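PDB 4IRX: sugar ABC transporter, periplasmic sugar-binding protein, which binds myo-inositol in the periplasm and probably delivers it to an ABC transporter for uptake into the cell. Local coordinates for residues Asn113-Val125 with Glu148-Gly160. Residues are numbered along the deposited sequence; the frame is centred on the assembly and turned at random.
With INS (1,2,3,4,5,6-hexahydroxy-cyclohexane), chain C.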
ATOM      1  N   ASN A 113      -2.941   7.005  -5.134  1.00  7.62           N
ATOM      2  CA  ASN A 113      -2.451   7.235  -3.785  1.00  7.31           C
ATOM      3  C   ASN A 113      -2.332   8.697  -3.405  1.00  9.93           C
ATOM      4  O   ASN A 113      -2.458   9.045  -2.221  1.00 10.76           O
ATOM      5  CB  ASN A 113      -1.140   6.478  -3.575  1.00  9.33           C
ATOM      6  CG  ASN A 113      -1.375   5.002  -3.268  1.00 10.37           C
ATOM      7  OD1 ASN A 113      -2.130   4.675  -2.351  1.00 11.92           O
ATOM      8  ND2 ASN A 113      -0.782   4.112  -4.064  1.00 12.88           N
ATOM      9  N   VAL A 114      -2.130   9.560  -4.407  1.00 10.08           N
ATOM     10  CA  VAL A 114      -2.235  10.996  -4.164  1.00 11.38           C
ATOM     11  C   VAL A 114      -3.649  11.351  -3.688  1.00 11.16           C
ATOM     12  O   VAL A 114      -3.820  12.060  -2.693  1.00 11.45           O
ATOM     13  CB  VAL A 114      -1.872  11.841  -5.405  1.00 10.94           C
ATOM     14  CG1 VAL A 114      -2.083  13.327  -5.079  1.00 13.49           C
ATOM     15  CG2 VAL A 114      -0.427  11.571  -5.864  1.00 11.09           C
ATOM     16  N   ALA A 115      -4.675  10.834  -4.367  1.00 10.41           N
ATOM     17  CA  ALA A 115      -6.037  11.088  -3.923  1.00 11.25           C
ATOM     18  C   ALA A 115      -6.268  10.496  -2.541  1.00 11.10           C
ATOM     19  O   ALA A 115      -6.979  11.079  -1.739  1.00 11.08           O
ATOM     20  CB  ALA A 115      -7.042  10.528  -4.908  1.00 12.24           C
ATOM     21  N   GLY A 116      -5.684   9.326  -2.265  1.00 10.42           N
ATOM     22  CA  GLY A 116      -5.828   8.739  -0.931  1.00  9.68           C
ATOM     23  C   GLY A 116      -5.246   9.567   0.191  1.00  8.32           C
ATOM     24  O   GLY A 116      -5.905   9.772   1.213  1.00 10.31           O
ATOM     25  N   GLY A 117      -4.023  10.053  -0.019  1.00  8.42           N
ATOM     26  CA  GLY A 117      -3.383  10.923   0.945  1.00  8.81           C
ATOM     27  C   GLY A 117      -4.154  12.220   1.108  1.00  9.33           C
ATOM     28  O   GLY A 117      -4.357  12.717   2.230  1.00  9.42           O
ATOM     29  N   ARG A 118      -4.630  12.759  -0.013  1.00 10.53           N
ATOM     30  CA  ARG A 118      -5.401  14.005   0.024  1.00 11.34           C
ATOM     31  C   ARG A 118      -6.720  13.830   0.796  1.00 10.18           C
ATOM     32  O   ARG A 118      -7.137  14.737   1.518  1.00 10.83           O
ATOM     33  CB  ARG A 118      -5.650  14.537  -1.412  1.00  9.18           C
ATOM     34  CG  ARG A 118      -6.472  15.811  -1.483  1.00  9.36           C
ATOM     35  CD  ARG A 118      -5.706  16.913  -0.841  1.00 12.30           C
ATOM     36  NE  ARG A 118      -6.415  18.199  -0.778  1.00 12.80           N
ATOM     37  CZ  ARG A 118      -6.092  19.274  -1.498  1.00 12.21           C
ATOM     38  NH1 ARG A 118      -5.123  19.211  -2.416  1.00 12.91           N
ATOM     39  NH2 ARG A 118      -6.755  20.421  -1.305  1.00 13.57           N
ATOM     40  N   ALA A 119      -7.365  12.674   0.668  1.00  9.13           N
ATOM     41  CA  ALA A 119      -8.579  12.382   1.456  1.00  8.91           C
ATOM     42  C   ALA A 119      -8.326  12.436   2.957  1.00 10.77           C
ATOM     43  O   ALA A 119      -9.143  12.953   3.723  1.00  9.71           O
ATOM     44  CB  ALA A 119      -9.139  11.013   1.089  1.00 11.39           C
HETATM   45  N   MSE A 120      -7.206  11.866   3.381  1.00 11.32           N
HETATM   46  CA  MSE A 120      -6.823  11.926   4.809  1.00 10.12           C
HETATM   47  C   MSE A 120      -6.651  13.362   5.273  1.00 11.25           C
HETATM   48  O   MSE A 120      -7.164  13.748   6.313  1.00 10.33           O
HETATM   49  CB  MSE A 120      -5.486  11.204   5.017  1.00  9.12           C
HETATM   50  CG  MSE A 120      -5.486   9.737   4.602  1.00 12.91           C
HETATM   51 SE   MSE A 120      -3.719   8.933   4.840  0.58 13.29          SE
HETATM   52  CE  MSE A 120      -3.919   8.269   6.674  1.00 15.90           C
ATOM     53  N   ALA A 121      -5.894  14.154   4.519  1.00  9.43           N
ATOM     54  CA  ALA A 121      -5.654  15.544   4.900  1.00  7.88           C
ATOM     55  C   ALA A 121      -6.942  16.373   4.845  1.00  9.46           C
ATOM     56  O   ALA A 121      -7.146  17.248   5.687  1.00  8.95           O
ATOM     57  CB  ALA A 121      -4.562  16.184   3.982  1.00 10.26           C
ATOM     58  N   ASP A 122      -7.790  16.108   3.854  1.00  8.32           N
ATOM     59  CA  ASP A 122      -9.052  16.843   3.712  1.00 10.49           C
ATOM     60  C   ASP A 122      -9.935  16.554   4.914  1.00  9.72           C
ATOM     61  O   ASP A 122     -10.623  17.451   5.408  1.00 11.33           O
ATOM     62  CB  ASP A 122      -9.782  16.525   2.391  1.00 10.74           C
ATOM     63  CG  ASP A 122      -9.149  17.193   1.178  1.00 12.00           C
ATOM     64  OD1 ASP A 122      -8.292  18.088   1.327  1.00 13.95           O
ATOM     65  OD2 ASP A 122      -9.507  16.778   0.049  1.00 17.24           O
ATOM     66  N   TRP A 123      -9.898  15.320   5.399  1.00  9.53           N
ATOM     67  CA  TRP A 123     -10.594  14.984   6.632  1.00  9.37           C
ATOM     68  C   TRP A 123     -10.107  15.829   7.808  1.00 10.47           C
ATOM     69  O   TRP A 123     -10.915  16.315   8.627  1.00 10.11           O
ATOM     70  CB  TRP A 123     -10.505  13.471   6.960  1.00 10.43           C
ATOM     71  CG  TRP A 123     -11.199  13.129   8.251  1.00 11.34           C
ATOM     72  CD1 TRP A 123     -12.489  12.729   8.426  1.00 16.16           C
ATOM     73  CD2 TRP A 123     -10.619  13.211   9.554  1.00 16.41           C
ATOM     74  NE1 TRP A 123     -12.749  12.550   9.772  1.00 17.80           N
ATOM     75  CE2 TRP A 123     -11.612  12.834  10.485  1.00 17.41           C
ATOM     76  CE3 TRP A 123      -9.355  13.561  10.025  1.00 17.22           C
ATOM     77  CZ2 TRP A 123     -11.371  12.803  11.870  1.00 17.21           C
ATOM     78  CZ3 TRP A 123      -9.115  13.524  11.405  1.00 20.22           C
ATOM     79  CH2 TRP A 123     -10.119  13.146  12.299  1.00 20.08           C
ATOM     80  N   VAL A 124      -8.792  15.989   7.924  1.00  8.45           N
ATOM     81  CA  VAL A 124      -8.231  16.805   8.999  1.00  9.34           C
ATOM     82  C   VAL A 124      -8.737  18.252   8.879  1.00 10.63           C
ATOM     83  O   VAL A 124      -9.174  18.847   9.860  1.00 10.08           O
ATOM     84  CB  VAL A 124      -6.678  16.795   8.995  1.00  8.03           C
ATOM     85  CG1 VAL A 124      -6.151  17.747  10.060  1.00 10.76           C
ATOM     86  CG2 VAL A 124      -6.168  15.357   9.200  1.00 12.81           C
ATOM     87  N   VAL A 125      -8.687  18.805   7.665  1.00 10.85           N
ATOM     88  CA  VAL A 125      -9.045  20.203   7.474  1.00 12.10           C
ATOM     89  C   VAL A 125     -10.534  20.413   7.753  1.00 11.59           C
ATOM     90  O   VAL A 125     -10.932  21.408   8.345  1.00 12.03           O
ATOM     91  CB  VAL A 125      -8.622  20.694   6.087  1.00 10.30           C
ATOM     92  CG1 VAL A 125      -9.125  22.131   5.855  1.00 15.11           C
ATOM     93  CG2 VAL A 125      -7.123  20.640   5.978  1.00 12.53           C
ATOM     94  N   GLU A 148       3.544   9.049  -3.038  1.00 10.62           N
ATOM     95  CA  GLU A 148       2.306   9.681  -3.491  1.00  9.30           C
ATOM     96  C   GLU A 148       1.302   9.951  -2.362  1.00 10.06           C
ATOM     97  O   GLU A 148       0.635  10.993  -2.342  1.00 10.75           O
ATOM     98  CB  GLU A 148       1.661   8.824  -4.579  1.00 10.49           C
ATOM     99  CG  GLU A 148       2.461   8.841  -5.868  1.00 13.16           C
ATOM    100  CD  GLU A 148       1.984   7.802  -6.850  1.00 22.84           C
ATOM    101  OE1 GLU A 148       0.977   7.131  -6.551  1.00 21.06           O
ATOM    102  OE2 GLU A 148       2.630   7.648  -7.906  1.00 38.25           O
ATOM    103  N   ARG A 149       1.191   9.031  -1.412  1.00  9.24           N
ATOM    104  CA  ARG A 149       0.341   9.273  -0.249  1.00  8.72           C
ATOM    105  C   ARG A 149       0.800  10.482   0.524  1.00 11.03           C
ATOM    106  O   ARG A 149      -0.026  11.299   0.932  1.00  9.94           O
ATOM    107  CB  ARG A 149       0.317   8.081   0.713  1.00 14.24           C
ATOM    108  CG  ARG A 149      -0.864   7.198   0.521  1.00 15.03           C
ATOM    109  CD  ARG A 149      -0.751   5.893   1.298  1.00 13.50           C
ATOM    110  NE  ARG A 149      -1.095   4.827   0.373  1.00 10.59           N
ATOM    111  CZ  ARG A 149      -0.935   3.532   0.603  1.00 10.47           C
ATOM    112  NH1 ARG A 149      -0.442   3.132   1.774  1.00  9.49           N
ATOM    113  NH2 ARG A 149      -1.239   2.654  -0.340  1.00 12.57           N
ATOM    114  N   VAL A 150       2.103  10.579   0.762  1.00 10.39           N
ATOM    115  CA  VAL A 150       2.692  11.703   1.454  0.74 10.58           C
ATOM    116  C   VAL A 150       2.390  13.004   0.697  1.00 10.79           C
ATOM    117  O   VAL A 150       2.034  14.012   1.283  1.00 10.17           O
ATOM    118  CB  VAL A 150       4.219  11.475   1.608  0.74 14.99           C
ATOM    119  CG1 VAL A 150       4.919  12.743   1.836  0.74 17.36           C
ATOM    120  CG2 VAL A 150       4.483  10.520   2.754  0.74 16.09           C
ATOM    121  N   LYS A 151       2.541  12.954  -0.637  1.00  9.56           N
ATOM    122  CA  LYS A 151       2.282  14.165  -1.450  1.00  8.29           C
ATOM    123  C   LYS A 151       0.831  14.630  -1.276  1.00  8.65           C
ATOM    124  O   LYS A 151       0.567  15.802  -1.115  1.00 11.08           O
ATOM    125  CB  LYS A 151       2.612  13.968  -2.944  1.00 10.56           C
ATOM    126  CG  LYS A 151       2.046  15.112  -3.791  1.00 20.74           C
ATOM    127  CD  LYS A 151       2.516  15.169  -5.211  1.00 34.51           C
ATOM    128  CE  LYS A 151       2.111  16.518  -5.797  1.00 38.00           C
ATOM    129  NZ  LYS A 151       0.631  16.651  -5.977  1.00 34.21           N
ATOM    130  N   GLY A 152      -0.121  13.697  -1.281  1.00 10.29           N
ATOM    131  CA  GLY A 152      -1.526  14.041  -1.128  1.00  9.36           C
ATOM    132  C   GLY A 152      -1.817  14.655   0.248  1.00  8.51           C
ATOM    133  O   GLY A 152      -2.575  15.622   0.373  1.00  8.53           O
ATOM    134  N   VAL A 153      -1.207  14.090   1.293  1.00  8.51           N
ATOM    135  CA  VAL A 153      -1.303  14.635   2.658  1.00  9.97           C
ATOM    136  C   VAL A 153      -0.747  16.065   2.730  1.00 11.13           C
ATOM    137  O   VAL A 153      -1.397  16.976   3.234  1.00  9.82           O
ATOM    138  CB  VAL A 153      -0.570  13.742   3.670  1.00  8.29           C
ATOM    139  CG1 VAL A 153      -0.412  14.441   5.012  1.00  9.38           C
ATOM    140  CG2 VAL A 153      -1.300  12.413   3.839  1.00 10.60           C
ATOM    141  N   HIS A 154       0.438  16.253   2.153  1.00  8.51           N
ATOM    142  CA  HIS A 154       1.054  17.560   2.068  1.00 10.13           C
ATOM    143  C   HIS A 154       0.165  18.541   1.327  1.00  9.83           C
ATOM    144  O   HIS A 154       0.004  19.684   1.758  1.00 11.29           O
ATOM    145  CB  HIS A 154       2.389  17.449   1.342  1.00  9.56           C
ATOM    146  CG  HIS A 154       3.445  16.728   2.117  1.00 10.32           C
ATOM    147  ND1 HIS A 154       4.637  16.351   1.553  1.00 12.56           N
ATOM    148  CD2 HIS A 154       3.481  16.326   3.410  1.00 10.24           C
ATOM    149  CE1 HIS A 154       5.385  15.762   2.476  1.00 12.91           C
ATOM    150  NE2 HIS A 154       4.699  15.717   3.603  1.00 12.70           N
ATOM    151  N   ASP A 155      -0.382  18.111   0.188  1.00 11.10           N
ATOM    152  CA  ASP A 155      -1.256  18.980  -0.618  1.00 14.04           C
ATOM    153  C   ASP A 155      -2.436  19.499   0.220  1.00  9.27           C
ATOM    154  O   ASP A 155      -2.720  20.701   0.228  1.00 12.18           O
ATOM    155  CB  ASP A 155      -1.856  18.240  -1.822  1.00 12.53           C
ATOM    156  CG  ASP A 155      -0.843  17.908  -2.919  1.00 15.35           C
ATOM    157  OD1 ASP A 155       0.264  18.470  -2.944  1.00 19.41           O
ATOM    158  OD2 ASP A 155      -1.184  17.028  -3.761  1.00 19.83           O
ATOM    159  N   GLY A 156      -3.104  18.599   0.942  1.00  8.20           N
ATOM    160  CA  GLY A 156      -4.294  18.986   1.667  1.00  8.23           C
ATOM    161  C   GLY A 156      -3.979  19.859   2.869  1.00 10.44           C
ATOM    162  O   GLY A 156      -4.703  20.817   3.140  1.00 11.19           O
ATOM    163  N   LEU A 157      -2.896  19.548   3.577  1.00 11.17           N
ATOM    164  CA  LEU A 157      -2.524  20.380   4.708  1.00  9.06           C
ATOM    165  C   LEU A 157      -1.951  21.749   4.286  1.00 10.58           C
ATOM    166  O   LEU A 157      -2.208  22.745   4.959  1.00 11.68           O
ATOM    167  CB  LEU A 157      -1.566  19.636   5.660  1.00  8.84           C
ATOM    168  CG  LEU A 157      -2.172  18.332   6.215  1.00  8.17           C
ATOM    169  CD1 LEU A 157      -1.186  17.667   7.176  1.00 11.71           C
ATOM    170  CD2 LEU A 157      -3.528  18.588   6.888  1.00 11.76           C
ATOM    171  N   ALA A 158      -1.214  21.806   3.174  1.00  9.80           N
ATOM    172  CA  ALA A 158      -0.727  23.077   2.646  1.00  9.07           C
ATOM    173  C   ALA A 158      -1.925  23.929   2.256  1.00 11.40           C
ATOM    174  O   ALA A 158      -1.939  25.139   2.482  1.00 10.47           O
ATOM    175  CB  ALA A 158       0.160  22.861   1.455  1.00  9.06           C
ATOM    176  N   ALA A 159      -2.941  23.283   1.683  1.00 11.73           N
ATOM    177  CA  ALA A 159      -4.149  24.010   1.295  1.00 11.69           C
ATOM    178  C   ALA A 159      -4.878  24.577   2.489  1.00 14.47           C
ATOM    179  O   ALA A 159      -5.488  25.646   2.415  1.00 18.68           O
ATOM    180  CB  ALA A 159      -5.081  23.093   0.534  1.00 10.25           C
ATOM    181  N   GLY A 160      -4.820  23.864   3.611  1.00 14.11           N
ATOM    182  CA  GLY A 160      -5.407  24.354   4.839  1.00 13.56           C
ATOM    183  C   GLY A 160      -4.665  25.539   5.429  1.00 10.72           C
ATOM    184  O   GLY A 160      -5.270  26.407   6.071  1.00 14.85           O
TER
HETATM  185  C1  INS C 401       0.187  -0.771   0.382  1.00  8.24           C
HETATM  186  C2  INS C 401      -0.443  -0.942   1.724  1.00  8.99           C
HETATM  187  C3  INS C 401       0.543  -1.627   2.634  1.00  8.66           C
HETATM  188  C4  INS C 401       1.777  -0.795   2.782  1.00 10.19           C
HETATM  189  C5  INS C 401       2.451  -0.644   1.471  1.00  8.58           C
HETATM  190  C6  INS C 401       1.513  -0.039   0.452  1.00 10.68           C
HETATM  191  O1  INS C 401      -0.695  -0.104  -0.487  1.00  8.29           O
HETATM  192  O2  INS C 401      -0.823   0.303   2.226  1.00 10.06           O
HETATM  193  O3  INS C 401      -0.037  -1.892   3.888  1.00  9.33           O
HETATM  194  O4  INS C 401       2.639  -1.351   3.723  1.00 11.40           O
HETATM  195  O5  INS C 401       3.597   0.131   1.631  1.00 10.97           O
HETATM  196  O6  INS C 401       2.142   0.140  -0.790  1.00  8.84           O
HETATM  197  O   HOH W   1       1.466   4.559  -6.170  1.00 17.85           O
HETATM  198  O   HOH W   2      -1.770   8.771  -7.433  1.00 26.17           O
HETATM  199  O   HOH W   3      -4.005  16.888  -3.907  1.00 18.30           O
HETATM  200  O   HOH W   4      -7.381  20.582   2.175  1.00 20.63           O
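R149 meets N113 at the ligand-facing end of two close-packed helices in the lobe of this periplasmic binding protein that holds the parallel four-stranded sheet. R149 NE and NH2 both donate to N113 OD1, 2.9 Å from NE; the oxygen lies in the guanidinium plane, yet both donors approach from one face of the amide, whose plane is turned 60° from the guanidinium. R149 NH2 also donates to O1 of the inositol (2.8 Å), and NH1 bonds O2, so one guanidinium joins helix to ligand. A leucine in place of R149 would probably leave O1 and O2 without these donors and N113 OD1 without its two N-H partners, with the amide held less firmly. In the second shell, water 1 bridges N113 ND2 to E148 OE1.

Behind this polar end the helices lie close: their axes approach to 6.3 Å at a crossing angle of -39°, and the CA atoms of R118 and G152 are 4.0 Å apart. A CB on G117 or G152 would clash with a carbonyl opposite, and CA-H...O contacts line the seam, among them G117 CA to R149 O at 3.4 Å. Farther along, A121 sits as a knob among G152, V153, G156 and L157. A turn about the CB-CG bond of R118 (chi2 65°) brings one guanidinium face over G156 CA, while R118 NE, 2.8 Å from D122 OD1, forms a salt bridge within the guanidinium plane.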